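Local coordinates for protein glycosyl hydrolase, family 38 (Enterococcus faecalis, PDB 5KBP) that probably hydrolyses alpha-mannosidic linkages in carbohydrates as a metal-dependent alpha-mannosidase of glycoside hydrolase family 38, at residues A326-V331 with T387-E392; V424-L429 with M486-T491; E531-Q536 with I653-Q658; E591-E596 with S603-Q608. One frame throughout, in Å; residues are numbered along the deposited sequence.

How the contacts relate
The four contacts follow the chain from the helical middle domain into the beta-rich C-terminal part of this family 38 enzyme. Contact 1 pairs two helices and closes before contact 2, an antiparallel strand pair, opens; their centres lie 24 Å apart, with nearest atoms about 10 Å apart. Contacts 3 and 4 belong to the large C-terminal domain and are the closest-set pair, 18 Å between centres and about 7 Å between nearest atoms. Contact 4, a hairpin, is nested inside the loop that contact 3 closes, and strand 641-653 runs from beside the hairpin to the turn of contact 3. All four lie away from the calcium-binding residues Phe-253 and Tyr-256.

Contact 1. Residues A326-V331 with T387-E392. With SO4 (sulfate ion), chain G.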
loop_
_atom_site.group_PDB
_atom_site.type_symbol
_atom_site.label_atom_id
_atom_site.label_comp_id
_atom_site.label_asym_id
_atom_site.label_seq_id
_atom_site.Cartn_x
_atom_site.Cartn_y
_atom_site.Cartn_z
ATOM N N ALA A 326 17.089 -16.288 -16.341
ATOM C CA ALA A 326 17.183 -17.467 -17.194
ATOM C C ALA A 326 18.627 -17.729 -17.608
ATOM O O ALA A 326 19.052 -18.886 -17.703
ATOM C CB ALA A 326 16.291 -17.301 -18.423
ATOM N N MET A 327 19.396 -16.666 -17.854
ATOM C CA MET A 327 20.811 -16.837 -18.166
ATOM C C MET A 327 21.611 -17.196 -16.921
ATOM O O MET A 327 22.538 -18.011 -16.986
ATOM C CB MET A 327 21.371 -15.566 -18.807
ATOM C CG MET A 327 20.720 -15.178 -20.123
ATOM S SD MET A 327 21.444 -13.677 -20.812
ATOM C CE MET A 327 20.391 -13.415 -22.238
ATOM N N ALA A 328 21.263 -16.604 -15.775
ATOM C CA ALA A 328 21.987 -16.876 -14.538
ATOM C C ALA A 328 21.822 -18.318 -14.074
ATOM O O ALA A 328 22.613 -18.785 -13.248
ATOM C CB ALA A 328 21.527 -15.920 -13.438
ATOM N N TYR A 329 20.810 -19.027 -14.578
ATOM C CA TYR A 329 20.662 -20.440 -14.251
ATOM C C TYR A 329 21.836 -21.261 -14.768
ATOM O O TYR A 329 22.167 -22.304 -14.192
ATOM C CB TYR A 329 19.342 -20.972 -14.817
ATOM C CG TYR A 329 19.166 -22.467 -14.679
ATOM C CD1 TYR A 329 18.628 -23.017 -13.523
ATOM C CD2 TYR A 329 19.533 -23.329 -15.706
ATOM C CE1 TYR A 329 18.465 -24.383 -13.392
ATOM C CE2 TYR A 329 19.373 -24.696 -15.583
ATOM C CZ TYR A 329 18.838 -25.218 -14.424
ATOM O OH TYR A 329 18.677 -26.578 -14.297
ATOM N N GLU A 330 22.482 -20.804 -15.844
ATOM C CA GLU A 330 23.582 -21.562 -16.424
ATOM C C GLU A 330 24.760 -21.678 -15.463
ATOM O O GLU A 330 25.512 -22.656 -15.524
ATOM C CB GLU A 330 24.023 -20.907 -17.733
ATOM C CG GLU A 330 22.911 -20.755 -18.768
ATOM C CD GLU A 330 22.565 -22.061 -19.460
ATOM O OE1 GLU A 330 23.341 -23.030 -19.318
ATOM O OE2 GLU A 330 21.524 -22.118 -20.150
ATOM N N VAL A 331 24.944 -20.700 -14.577
ATOM C CA VAL A 331 26.098 -20.677 -13.697
ATOM C C VAL A 331 25.751 -21.096 -12.276
ATOM O O VAL A 331 26.626 -21.596 -11.560
ATOM C CB VAL A 331 26.762 -19.282 -13.705
ATOM C CG1 VAL A 331 27.101 -18.855 -15.130
ATOM C CG2 VAL A 331 25.886 -18.247 -13.039
ATOM N N THR A 387 22.146 -10.494 -12.207
ATOM C CA THR A 387 23.212 -9.664 -12.759
ATOM C C THR A 387 24.531 -9.907 -12.032
ATOM O O THR A 387 25.584 -10.050 -12.662
ATOM C CB THR A 387 22.805 -8.191 -12.687
ATOM O OG1 THR A 387 21.983 -7.865 -13.814
ATOM C CG2 THR A 387 24.016 -7.295 -12.676
ATOM N N ARG A 388 24.490 -9.965 -10.697
ATOM C CA ARG A 388 25.711 -10.220 -9.939
ATOM C C ARG A 388 26.244 -11.621 -10.210
ATOM O O ARG A 388 27.460 -11.824 -10.306
ATOM C CB ARG A 388 25.456 -10.027 -8.444
ATOM C CG ARG A 388 26.703 -10.196 -7.588
ATOM C CD ARG A 388 26.374 -10.367 -6.114
ATOM N NE ARG A 388 25.700 -11.633 -5.842
ATOM C CZ ARG A 388 24.398 -11.749 -5.603
ATOM N NH1 ARG A 388 23.868 -12.940 -5.367
ATOM N NH2 ARG A 388 23.628 -10.670 -5.595
ATOM N N GLN A 389 25.346 -12.600 -10.346
ATOM C CA GLN A 389 25.772 -13.977 -10.573
ATOM C C GLN A 389 26.410 -14.145 -11.947
ATOM O O GLN A 389 27.383 -14.893 -12.098
ATOM C CB GLN A 389 24.581 -14.922 -10.405
ATOM C CG GLN A 389 24.110 -15.071 -8.963
ATOM C CD GLN A 389 22.654 -15.480 -8.855
ATOM O OE1 GLN A 389 21.965 -15.638 -9.863
ATOM N NE2 GLN A 389 22.175 -15.646 -7.629
ATOM N N LEU A 390 25.877 -13.461 -12.962
ATOM C CA LEU A 390 26.467 -13.542 -14.295
ATOM C C LEU A 390 27.829 -12.858 -14.335
ATOM O O LEU A 390 28.810 -13.436 -14.818
ATOM C CB LEU A 390 25.521 -12.923 -15.325
ATOM C CG LEU A 390 24.278 -13.742 -15.682
ATOM C CD1 LEU A 390 23.372 -12.967 -16.623
ATOM C CD2 LEU A 390 24.683 -15.068 -16.302
ATOM N N THR A 391 27.910 -11.627 -13.822
ATOM C CA THR A 391 29.166 -10.884 -13.868
ATOM C C THR A 391 30.248 -11.541 -13.020
ATOM O O THR A 391 31.434 -11.445 -13.354
ATOM C CB THR A 391 28.942 -9.441 -13.415
ATOM O OG1 THR A 391 28.312 -9.436 -12.128
ATOM C CG2 THR A 391 28.060 -8.703 -14.413
ATOM N N GLU A 392 29.869 -12.208 -11.927
ATOM C CA GLU A 392 30.851 -12.932 -11.129
ATOM C C GLU A 392 31.434 -14.123 -11.878
ATOM O O GLU A 392 32.521 -14.592 -11.523
ATOM C CB GLU A 392 30.226 -13.406 -9.816
ATOM C CG GLU A 392 31.002 -12.995 -8.575
ATOM C CD GLU A 392 30.659 -11.593 -8.110
ATOM O OE1 GLU A 392 29.732 -11.450 -7.286
ATOM O OE2 GLU A 392 31.310 -10.635 -8.575
HETATM S S SO4 G . 25.404 -16.247 -5.077
HETATM O O1 SO4 G . 25.989 -16.274 -3.739
HETATM O O2 SO4 G . 25.933 -15.104 -5.815
HETATM O O3 SO4 G . 25.743 -17.480 -5.780
HETATM O O4 SO4 G . 23.953 -16.130 -4.972
#
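Leu-390 reaches across to Met-327 and Ala-328 and makes most of this helix-helix contact. Its CG stands anti to its own carbonyl carbon (chi1 -74°), and from there the two methyls divide the work: CD2 rests 3.7 Å from Ala-328 CA and close to the carbonyl oxygen of Met-327, while CD1 lies 3.9 Å from Met-327 CB. Beyond CB the methionine runs out extended and leaves the neighbouring helix, its side chain packing on Phe-502 and Tyr-821. The small Ala-328 lets the helices come near, with 5.6 Å between Ala-328 CA and Leu-390 CA.

On one flank of the leucine, Gln-389 points at the same alanine and sets its OE1 3.6 Å from Ala-328 CB. The other end of that amide turns to a sulfate, probably from the crystallisation liquor: Gln-389 NE2 donates to sulfate O4 at 3.2 Å. Arg-388, bent at chi3 (68°), brings its guanidinium edge-on to the same ion, with NH1 giving a 3.0 Å bond to sulfate O2; Glu-385 pairs with NH2. One turn on from Ala-328, Val-331 lays CG2 3.8 Å from Gln-389 O.

No hydrogen bond links the segments, whose axes approach to 8.8 Å at 47°. This is mainly apolar helix-helix packing, joining helices 304-332 and 362-393 within the helical middle domain of a family 38 mannosidase.

Contact 2. Residues V424-L429 with M486-T491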
loop_
_atom_site.group_PDB
_atom_site.type_symbol
_atom_site.label_atom_id
_atom_site.label_comp_id
_atom_site.label_asym_id
_atom_site.label_seq_id
_atom_site.Cartn_x
_atom_site.Cartn_y
_atom_site.Cartn_z
ATOM N N VAL A 424 30.598 3.812 -13.161
ATOM C CA VAL A 424 31.662 2.901 -12.755
ATOM C C VAL A 424 32.337 3.463 -11.513
ATOM O O VAL A 424 32.749 4.629 -11.496
ATOM C CB VAL A 424 32.688 2.690 -13.884
ATOM C CG1 VAL A 424 33.761 1.701 -13.450
ATOM C CG2 VAL A 424 31.994 2.215 -15.152
ATOM N N GLU A 425 32.450 2.633 -10.479
ATOM C CA GLU A 425 33.145 3.012 -9.256
ATOM C C GLU A 425 34.650 2.925 -9.480
ATOM O O GLU A 425 35.176 1.849 -9.783
ATOM C CB GLU A 425 32.719 2.102 -8.106
ATOM C CG GLU A 425 33.397 2.397 -6.781
ATOM C CD GLU A 425 33.156 1.305 -5.756
ATOM O OE1 GLU A 425 33.939 0.332 -5.726
ATOM O OE2 GLU A 425 32.176 1.413 -4.990
ATOM N N ILE A 426 35.344 4.054 -9.333
ATOM C CA ILE A 426 36.788 4.083 -9.543
ATOM C C ILE A 426 37.579 4.052 -8.238
ATOM O O ILE A 426 38.759 3.669 -8.255
ATOM C CB ILE A 426 37.202 5.307 -10.385
ATOM C CG1 ILE A 426 36.766 6.606 -9.703
ATOM C CG2 ILE A 426 36.618 5.210 -11.788
ATOM C CD1 ILE A 426 37.212 7.854 -10.435
ATOM N N GLU A 427 36.972 4.435 -7.116
ATOM C CA GLU A 427 37.643 4.393 -5.826
ATOM C C GLU A 427 36.622 4.063 -4.749
ATOM O O GLU A 427 35.414 4.235 -4.936
ATOM C CB GLU A 427 38.355 5.714 -5.514
ATOM C CG GLU A 427 39.746 5.814 -6.116
ATOM C CD GLU A 427 39.997 7.148 -6.786
ATOM O OE1 GLU A 427 39.151 8.054 -6.646
ATOM O OE2 GLU A 427 41.039 7.286 -7.459
ATOM N N ARG A 428 37.121 3.588 -3.609
ATOM C CA ARG A 428 36.244 3.111 -2.543
ATOM C C ARG A 428 36.990 3.168 -1.221
ATOM O O ARG A 428 38.028 2.515 -1.067
ATOM C CB ARG A 428 35.770 1.691 -2.842
ATOM C CG ARG A 428 34.867 1.084 -1.786
ATOM C CD ARG A 428 33.774 0.263 -2.443
ATOM N NE ARG A 428 33.527 -0.997 -1.752
ATOM C CZ ARG A 428 32.619 -1.888 -2.138
ATOM N NH1 ARG A 428 31.869 -1.651 -3.206
ATOM N NH2 ARG A 428 32.458 -3.012 -1.455
ATOM N N LEU A 429 36.466 3.942 -0.272
ATOM C CA LEU A 429 37.050 4.055 1.061
ATOM C C LEU A 429 36.079 3.481 2.084
ATOM O O LEU A 429 35.089 4.141 2.439
ATOM C CB LEU A 429 37.374 5.514 1.393
ATOM C CG LEU A 429 38.308 6.274 0.449
ATOM C CD1 LEU A 429 38.595 7.667 0.993
ATOM C CD2 LEU A 429 39.602 5.504 0.218
ATOM N N MET A 486 32.558 5.222 1.541
ATOM C CA MET A 486 32.482 6.382 0.664
ATOM C C MET A 486 33.162 6.026 -0.651
ATOM O O MET A 486 34.265 5.469 -0.650
ATOM C CB MET A 486 33.155 7.601 1.296
ATOM C CG MET A 486 32.438 8.156 2.511
ATOM S SD MET A 486 30.800 8.795 2.107
ATOM C CE MET A 486 30.434 9.720 3.594
ATOM N N ALA A 487 32.507 6.336 -1.765
ATOM C CA ALA A 487 32.999 5.930 -3.072
ATOM C C ALA A 487 32.985 7.108 -4.035
ATOM O O ALA A 487 32.286 8.103 -3.831
ATOM C CB ALA A 487 32.171 4.777 -3.652
ATOM N N LYS A 488 33.777 6.974 -5.095
ATOM C CA LYS A 488 33.798 7.920 -6.201
ATOM C C LYS A 488 33.381 7.187 -7.465
ATOM O O LYS A 488 33.912 6.113 -7.768
ATOM C CB LYS A 488 35.184 8.549 -6.375
ATOM C CG LYS A 488 35.220 9.682 -7.386
ATOM C CD LYS A 488 36.509 10.476 -7.279
ATOM C CE LYS A 488 36.448 11.744 -8.114
ATOM N NZ LYS A 488 37.640 12.609 -7.899
ATOM N N TYR A 489 32.429 7.760 -8.195
ATOM C CA TYR A 489 31.849 7.118 -9.363
ATOM C C TYR A 489 32.106 7.956 -10.604
ATOM O O TYR A 489 32.034 9.189 -10.562
ATOM C CB TYR A 489 30.343 6.904 -9.188
ATOM C CG TYR A 489 29.992 5.996 -8.037
ATOM C CD1 TYR A 489 29.906 4.622 -8.216
ATOM C CD2 TYR A 489 29.749 6.510 -6.772
ATOM C CE1 TYR A 489 29.586 3.784 -7.166
ATOM C CE2 TYR A 489 29.428 5.681 -5.714
ATOM C CZ TYR A 489 29.349 4.318 -5.917
ATOM O OH TYR A 489 29.030 3.486 -4.869
ATOM N N LEU A 490 32.404 7.278 -11.706
ATOM C CA LEU A 490 32.588 7.916 -12.999
ATOM C C LEU A 490 31.494 7.437 -13.941
ATOM O O LEU A 490 31.209 6.236 -14.010
ATOM C CB LEU A 490 33.969 7.603 -13.577
ATOM C CG LEU A 490 34.534 8.666 -14.519
ATOM C CD1 LEU A 490 34.518 10.028 -13.841
ATOM C CD2 LEU A 490 35.940 8.304 -14.963
ATOM N N THR A 491 30.878 8.376 -14.651
ATOM C CA THR A 491 29.781 8.091 -15.571
ATOM C C THR A 491 30.320 8.176 -16.995
ATOM O O THR A 491 30.670 9.263 -17.468
ATOM C CB THR A 491 28.626 9.067 -15.353
ATOM O OG1 THR A 491 28.103 8.899 -14.029
ATOM C CG2 THR A 491 27.525 8.820 -16.363
#
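Ile-426 and Glu-427 both face Lys-488, a classic beta bulge in the antiparallel pairing of strands 416-430 and 483-499. The second of these is the central strand of a three-stranded sheet, with strand 463-475 on its other side.

Six backbone bonds join the segments. Val-424 and Leu-490 exchange a reciprocal pair, as do Leu-429 and Met-486 at the other end. At the bulge the exchange is split between two residues: Ile-426 N donates to Lys-488 O at 3.0 Å, whereas Lys-488 N donates to Glu-427 O at 3.2 Å, from 48° out of that carbonyl's plane.

Beside the bulge, Glu-427 and Lys-488 run the same way, OE1 of the glutamate 3.6 Å from CD of the lysine. Their charged ends do not meet; Lys-488 NZ bonds instead to Thr-448 OG1. Ile-426 lays CG2 against Leu-490 CB.

On the face of Glu-425, Arg-428, Ala-487 and Tyr-489, Arg-428 is shared between Asp-475, which pairs with NH2, and Glu-425. Fully extended from chi1 179°, Glu-425 passes CB by Tyr-489 CE1 and brings OE2 within 3.6 Å of Arg-428 NH1, in the guanidinium plane.

Contact 3. Residues E531-Q536 with I653-Q658; sequences ENEFIQ and IKESNQ
The Phe-534 ring has Glu-533 CG centred over one face, 3.4 Å above the plane, and the carbonyl carbon of Glu-655 at its edge. Phe-534 CD2 also comes within 3.6 Å of Ser-656 C, while Phe-534 CB touches Asn-657 CB; the ring and the Asn-657 amide are turned 63° apart. Two turns thus pack together: an Asx turn at Asn-532, between strands 529-531 and 535-539, and an ST turn at Ser-656, in the loop joining strands 641-653 and 659-667.

Ser-656 OG accepts from Gln-658 N to shape the second turn. The like-charged carboxylates of Glu-533 and Glu-655 approach obliquely, OE1 to OE1 3.8 Å, with Lys-497 a weak, long partner of Glu-655.

The Asn-532 amide serves both segments, its CG lying between backbone N and carbonyl carbon (chi1 49°). OD1 accepts two hydrogen bonds from its own loop, from Phe-534 N and from Ile-535 N, and in the amide plane Asn-532 ND2 donates to Ile-653 O at 3.1 Å.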
loop_
_atom_site.group_PDB
_atom_site.type_symbol
_atom_site.label_atom_id
_atom_site.label_comp_id
_atom_site.label_asym_id
_atom_site.label_seq_id
_atom_site.Cartn_x
_atom_site.Cartn_y
_atom_site.Cartn_z
ATOM N N GLU A 531 20.282 16.519 -37.535
ATOM C CA GLU A 531 20.170 15.598 -38.658
ATOM C C GLU A 531 21.222 14.507 -38.525
ATOM O O GLU A 531 22.314 14.739 -37.996
ATOM C CB GLU A 531 20.319 16.317 -40.007
ATOM C CG GLU A 531 21.721 16.801 -40.328
ATOM C CD GLU A 531 21.775 17.585 -41.623
ATOM O OE1 GLU A 531 21.416 18.781 -41.612
ATOM O OE2 GLU A 531 22.162 17.001 -42.658
ATOM N N ASN A 532 20.866 13.314 -38.997
ATOM C CA ASN A 532 21.816 12.221 -39.154
ATOM C C ASN A 532 21.699 11.661 -40.566
ATOM O O ASN A 532 21.454 12.411 -41.516
ATOM C CB ASN A 532 21.581 11.129 -38.105
ATOM C CG ASN A 532 20.127 10.706 -38.008
ATOM O OD1 ASN A 532 19.331 10.956 -38.912
ATOM N ND2 ASN A 532 19.772 10.062 -36.901
ATOM N N GLU A 533 21.860 10.352 -40.717
ATOM C CA GLU A 533 21.762 9.717 -42.023
ATOM C C GLU A 533 20.348 9.262 -42.355
ATOM O O GLU A 533 20.127 8.721 -43.444
ATOM C CB GLU A 533 22.725 8.529 -42.099
ATOM C CG GLU A 533 22.442 7.445 -41.078
ATOM C CD GLU A 533 23.532 6.394 -41.025
ATOM O OE1 GLU A 533 24.446 6.525 -40.182
ATOM O OE2 GLU A 533 23.481 5.442 -41.831
ATOM N N PHE A 534 19.388 9.471 -41.457
ATOM C CA PHE A 534 18.010 9.050 -41.681
ATOM C C PHE A 534 17.040 10.217 -41.743
ATOM O O PHE A 534 16.217 10.284 -42.664
ATOM C CB PHE A 534 17.563 8.078 -40.580
ATOM C CG PHE A 534 18.538 6.973 -40.303
ATOM C CD1 PHE A 534 18.672 5.911 -41.181
ATOM C CD2 PHE A 534 19.308 6.988 -39.152
ATOM C CE1 PHE A 534 19.566 4.889 -40.922
ATOM C CE2 PHE A 534 20.201 5.970 -38.886
ATOM C CZ PHE A 534 20.331 4.918 -39.772
ATOM N N ILE A 535 17.105 11.140 -40.785
ATOM C CA ILE A 535 16.123 12.208 -40.657
ATOM C C ILE A 535 16.831 13.550 -40.544
ATOM O O ILE A 535 17.973 13.638 -40.083
ATOM C CB ILE A 535 15.198 11.985 -39.439
ATOM C CG1 ILE A 535 16.025 11.886 -38.154
ATOM C CG2 ILE A 535 14.353 10.736 -39.628
ATOM C CD1 ILE A 535 15.197 11.635 -36.912
ATOM N N GLN A 536 16.137 14.603 -40.972
ATOM C CA GLN A 536 16.594 15.979 -40.827
ATOM C C GLN A 536 15.528 16.739 -40.050
ATOM O O GLN A 536 14.391 16.865 -40.516
ATOM C CB GLN A 536 16.848 16.625 -42.193
ATOM C CG GLN A 536 17.774 17.836 -42.163
ATOM C CD GLN A 536 17.079 19.107 -41.715
ATOM O OE1 GLN A 536 15.853 19.209 -41.764
ATOM N NE2 GLN A 536 17.861 20.086 -41.276
ATOM N N ILE A 653 20.044 10.298 -31.746
ATOM C CA ILE A 653 21.356 9.672 -31.738
ATOM C C ILE A 653 21.791 9.415 -33.181
ATOM O O ILE A 653 20.994 9.471 -34.118
ATOM C CB ILE A 653 21.381 8.378 -30.902
ATOM C CG1 ILE A 653 20.521 7.293 -31.549
ATOM C CG2 ILE A 653 20.905 8.656 -29.485
ATOM C CD1 ILE A 653 20.544 5.980 -30.795
ATOM N N LYS A 654 23.084 9.127 -33.350
ATOM C CA LYS A 654 23.660 9.041 -34.690
ATOM C C LYS A 654 23.178 7.803 -35.438
ATOM O O LYS A 654 22.837 7.884 -36.624
ATOM C CB LYS A 654 25.187 9.047 -34.603
ATOM C CG LYS A 654 25.886 8.753 -35.922
ATOM C CD LYS A 654 27.395 8.675 -35.745
ATOM C CE LYS A 654 28.081 8.304 -37.050
ATOM N NZ LYS A 654 29.561 8.242 -36.907
ATOM N N GLU A 655 23.136 6.651 -34.768
ATOM C CA GLU A 655 22.941 5.367 -35.432
ATOM C C GLU A 655 21.500 4.871 -35.362
ATOM O O GLU A 655 21.258 3.662 -35.431
ATOM C CB GLU A 655 23.888 4.324 -34.841
ATOM C CG GLU A 655 25.356 4.731 -34.836
ATOM C CD GLU A 655 26.002 4.643 -36.209
ATOM O OE1 GLU A 655 25.299 4.311 -37.187
ATOM O OE2 GLU A 655 27.219 4.900 -36.307
ATOM N N SER A 656 20.530 5.775 -35.240
ATOM C CA SER A 656 19.136 5.363 -35.187
ATOM C C SER A 656 18.254 6.442 -35.795
ATOM O O SER A 656 18.540 7.635 -35.667
ATOM C CB SER A 656 18.689 5.075 -33.749
ATOM O OG SER A 656 17.298 4.807 -33.695
ATOM N N ASN A 657 17.183 6.007 -36.455
ATOM C CA ASN A 657 16.175 6.906 -36.996
ATOM C C ASN A 657 15.091 7.244 -35.981
ATOM O O ASN A 657 14.121 7.923 -36.332
ATOM C CB ASN A 657 15.539 6.298 -38.249
ATOM C CG ASN A 657 14.719 5.056 -37.946
ATOM O OD1 ASN A 657 14.999 4.325 -36.996
ATOM N ND2 ASN A 657 13.700 4.810 -38.761
ATOM N N GLN A 658 15.231 6.782 -34.741
ATOM C CA GLN A 658 14.232 7.034 -33.712
ATOM C C GLN A 658 14.436 8.415 -33.103
ATOM O O GLN A 658 15.537 8.751 -32.656
ATOM C CB GLN A 658 14.303 5.965 -32.622
ATOM C CG GLN A 658 13.822 4.592 -33.055
ATOM C CD GLN A 658 13.738 3.620 -31.896
ATOM O OE1 GLN A 658 14.678 3.488 -31.112
ATOM N NE2 GLN A 658 12.604 2.941 -31.775
#

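Contact 4. Residues E591-E596 with S603-Q608; sequences EITNKE and SYQIKQ
Glu-591 and Lys-607 trade a reciprocal pair of backbone hydrogen bonds, and Thr-593 and Gln-605, the next hydrogen-bonded pair, do the same. Past Asn-594 the register slips: Lys-595 N donates to Ser-603 O at 3.0 Å, Glu-596 N reaches the same oxygen only weakly, and Ser-603 N bonds back to Glu-596 O.

Side-chain bonding gathers at this slip. Ser-603 OG donates to Glu-596 OE1 at 3.2 Å, meeting the carboxylate on its anti side. The same hydroxyl oxygen receives a weak bond from Glu-596 N.

Aromatic contacts centre on Tyr-604. With CG anti to the backbone N (chi1 177°), Asn-594 is carried over one ring face, its CB 4.0 Å from the ring centroid in a CH-pi contact and its ND2 3.4 Å above the plane, toward the rim. Ile-592 CG2 adds apolar packing 3.8 Å from Tyr-604 CD2, and Ile-539 lies against both residues.

The remaining contacts are van der Waals ones of long polar side chains. Lys-595 bends at chi2 and crosses Gln-605, its CE 3.7 Å from the amide carbon Gln-605 CD; Glu-591 and Lys-607 run alongside each other.

The whole is a beta hairpin with a classic bulge near its turn, with strand 591-597 as the outermost strand, within this chain, of the long antiparallel sheet in the C-terminal domain.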
loop_
_atom_site.group_PDB
_atom_site.type_symbol
_atom_site.label_atom_id
_atom_site.label_comp_id
_atom_site.label_asym_id
_atom_site.label_seq_id
_atom_site.Cartn_x
_atom_site.Cartn_y
_atom_site.Cartn_z
ATOM N N GLU A 591 10.510 28.413 -26.261
ATOM C CA GLU A 591 11.886 28.679 -25.854
ATOM C C GLU A 591 12.703 27.424 -26.132
ATOM O O GLU A 591 12.578 26.422 -25.418
ATOM C CB GLU A 591 11.961 29.072 -24.381
ATOM C CG GLU A 591 13.370 29.364 -23.889
ATOM C CD GLU A 591 13.417 29.699 -22.411
ATOM O OE1 GLU A 591 12.342 29.767 -21.779
ATOM O OE2 GLU A 591 14.531 29.892 -21.883
ATOM N N ILE A 592 13.537 27.477 -27.167
ATOM C CA ILE A 592 14.299 26.327 -27.634
ATOM C C ILE A 592 15.745 26.491 -27.193
ATOM O O ILE A 592 16.349 27.551 -27.403
ATOM C CB ILE A 592 14.200 26.178 -29.161
ATOM C CG1 ILE A 592 12.783 26.515 -29.629
ATOM C CG2 ILE A 592 14.578 24.767 -29.581
ATOM C CD1 ILE A 592 12.658 26.685 -31.124
ATOM N N THR A 593 16.299 25.445 -26.583
ATOM C CA THR A 593 17.672 25.464 -26.097
ATOM C C THR A 593 18.318 24.115 -26.374
ATOM O O THR A 593 17.759 23.074 -26.017
ATOM C CB THR A 593 17.729 25.775 -24.596
ATOM O OG1 THR A 593 17.069 27.021 -24.337
ATOM C CG2 THR A 593 19.171 25.866 -24.123
ATOM N N ASN A 594 19.487 24.138 -27.009
ATOM C CA ASN A 594 20.259 22.924 -27.239
ATOM C C ASN A 594 20.992 22.544 -25.957
ATOM O O ASN A 594 21.798 23.325 -25.440
ATOM C CB ASN A 594 21.245 23.121 -28.389
ATOM C CG ASN A 594 22.128 21.908 -28.615
ATOM O OD1 ASN A 594 23.322 21.931 -28.319
ATOM N ND2 ASN A 594 21.540 20.835 -29.134
ATOM N N LYS A 595 20.708 21.347 -25.445
ATOM C CA LYS A 595 21.292 20.857 -24.202
ATOM C C LYS A 595 22.542 20.018 -24.435
ATOM O O LYS A 595 23.568 20.239 -23.785
ATOM C CB LYS A 595 20.253 20.044 -23.418
ATOM C CG LYS A 595 19.079 20.861 -22.906
ATOM C CD LYS A 595 19.535 21.906 -21.902
ATOM C CE LYS A 595 18.368 22.732 -21.391
ATOM N NZ LYS A 595 18.806 23.757 -20.405
ATOM N N GLU A 596 22.474 19.053 -25.346
ATOM C CA GLU A 596 23.612 18.209 -25.674
ATOM C C GLU A 596 23.874 18.265 -27.171
ATOM O O GLU A 596 22.949 18.393 -27.976
ATOM C CB GLU A 596 23.376 16.757 -25.239
ATOM C CG GLU A 596 23.333 16.554 -23.731
ATOM C CD GLU A 596 22.761 15.203 -23.342
ATOM O OE1 GLU A 596 21.521 15.065 -23.321
ATOM O OE2 GLU A 596 23.553 14.279 -23.062
ATOM N N SER A 603 20.481 16.730 -28.164
ATOM C CA SER A 603 19.159 16.905 -27.581
ATOM C C SER A 603 18.824 18.386 -27.488
ATOM O O SER A 603 19.697 19.225 -27.250
ATOM C CB SER A 603 19.061 16.266 -26.188
ATOM O OG SER A 603 19.878 16.954 -25.256
ATOM N N TYR A 604 17.542 18.693 -27.676
ATOM C CA TYR A 604 17.014 20.046 -27.565
ATOM C C TYR A 604 15.939 20.097 -26.490
ATOM O O TYR A 604 15.177 19.140 -26.313
ATOM C CB TYR A 604 16.416 20.522 -28.894
ATOM C CG TYR A 604 17.417 21.099 -29.867
ATOM C CD1 TYR A 604 18.253 20.275 -30.607
ATOM C CD2 TYR A 604 17.513 22.471 -30.059
ATOM C CE1 TYR A 604 19.163 20.800 -31.501
ATOM C CE2 TYR A 604 18.421 23.006 -30.953
ATOM C CZ TYR A 604 19.243 22.164 -31.671
ATOM O OH TYR A 604 20.147 22.685 -32.564
ATOM N N GLN A 605 15.878 21.218 -25.779
ATOM C CA GLN A 605 14.813 21.480 -24.822
ATOM C C GLN A 605 13.829 22.462 -25.439
ATOM O O GLN A 605 14.228 23.528 -25.920
ATOM C CB GLN A 605 15.364 22.044 -23.513
ATOM C CG GLN A 605 14.317 22.175 -22.416
ATOM C CD GLN A 605 14.706 23.178 -21.348
ATOM O OE1 GLN A 605 14.967 24.344 -21.643
ATOM N NE2 GLN A 605 14.743 22.729 -20.099
ATOM N N ILE A 606 12.550 22.099 -25.434
ATOM C CA ILE A 606 11.484 22.947 -25.955
ATOM C C ILE A 606 10.576 23.320 -24.792
ATOM O O ILE A 606 9.961 22.444 -24.173
ATOM C CB ILE A 606 10.688 22.251 -27.069
ATOM C CG1 ILE A 606 11.620 21.822 -28.203
ATOM C CG2 ILE A 606 9.600 23.174 -27.593
ATOM C CD1 ILE A 606 10.928 21.048 -29.302
ATOM N N LYS A 607 10.493 24.615 -24.498
ATOM C CA LYS A 607 9.657 25.130 -23.423
ATOM C C LYS A 607 8.504 25.932 -24.008
ATOM O O LYS A 607 8.722 26.868 -24.785
ATOM C CB LYS A 607 10.467 26.002 -22.462
ATOM C CG LYS A 607 11.193 25.229 -21.375
ATOM C CD LYS A 607 11.822 26.177 -20.368
ATOM C CE LYS A 607 12.429 25.429 -19.196
ATOM N NZ LYS A 607 12.986 26.369 -18.183
ATOM N N GLN A 608 7.282 25.565 -23.627
ATOM C CA GLN A 608 6.077 26.266 -24.046
ATOM C C GLN A 608 5.195 26.500 -22.828
ATOM O O GLN A 608 4.922 25.566 -22.068
ATOM C CB GLN A 608 5.310 25.471 -25.107
ATOM C CG GLN A 608 6.050 25.305 -26.423
ATOM C CD GLN A 608 5.773 23.966 -27.075
ATOM O OE1 GLN A 608 5.587 22.960 -26.391
ATOM N NE2 GLN A 608 5.739 23.947 -28.403
#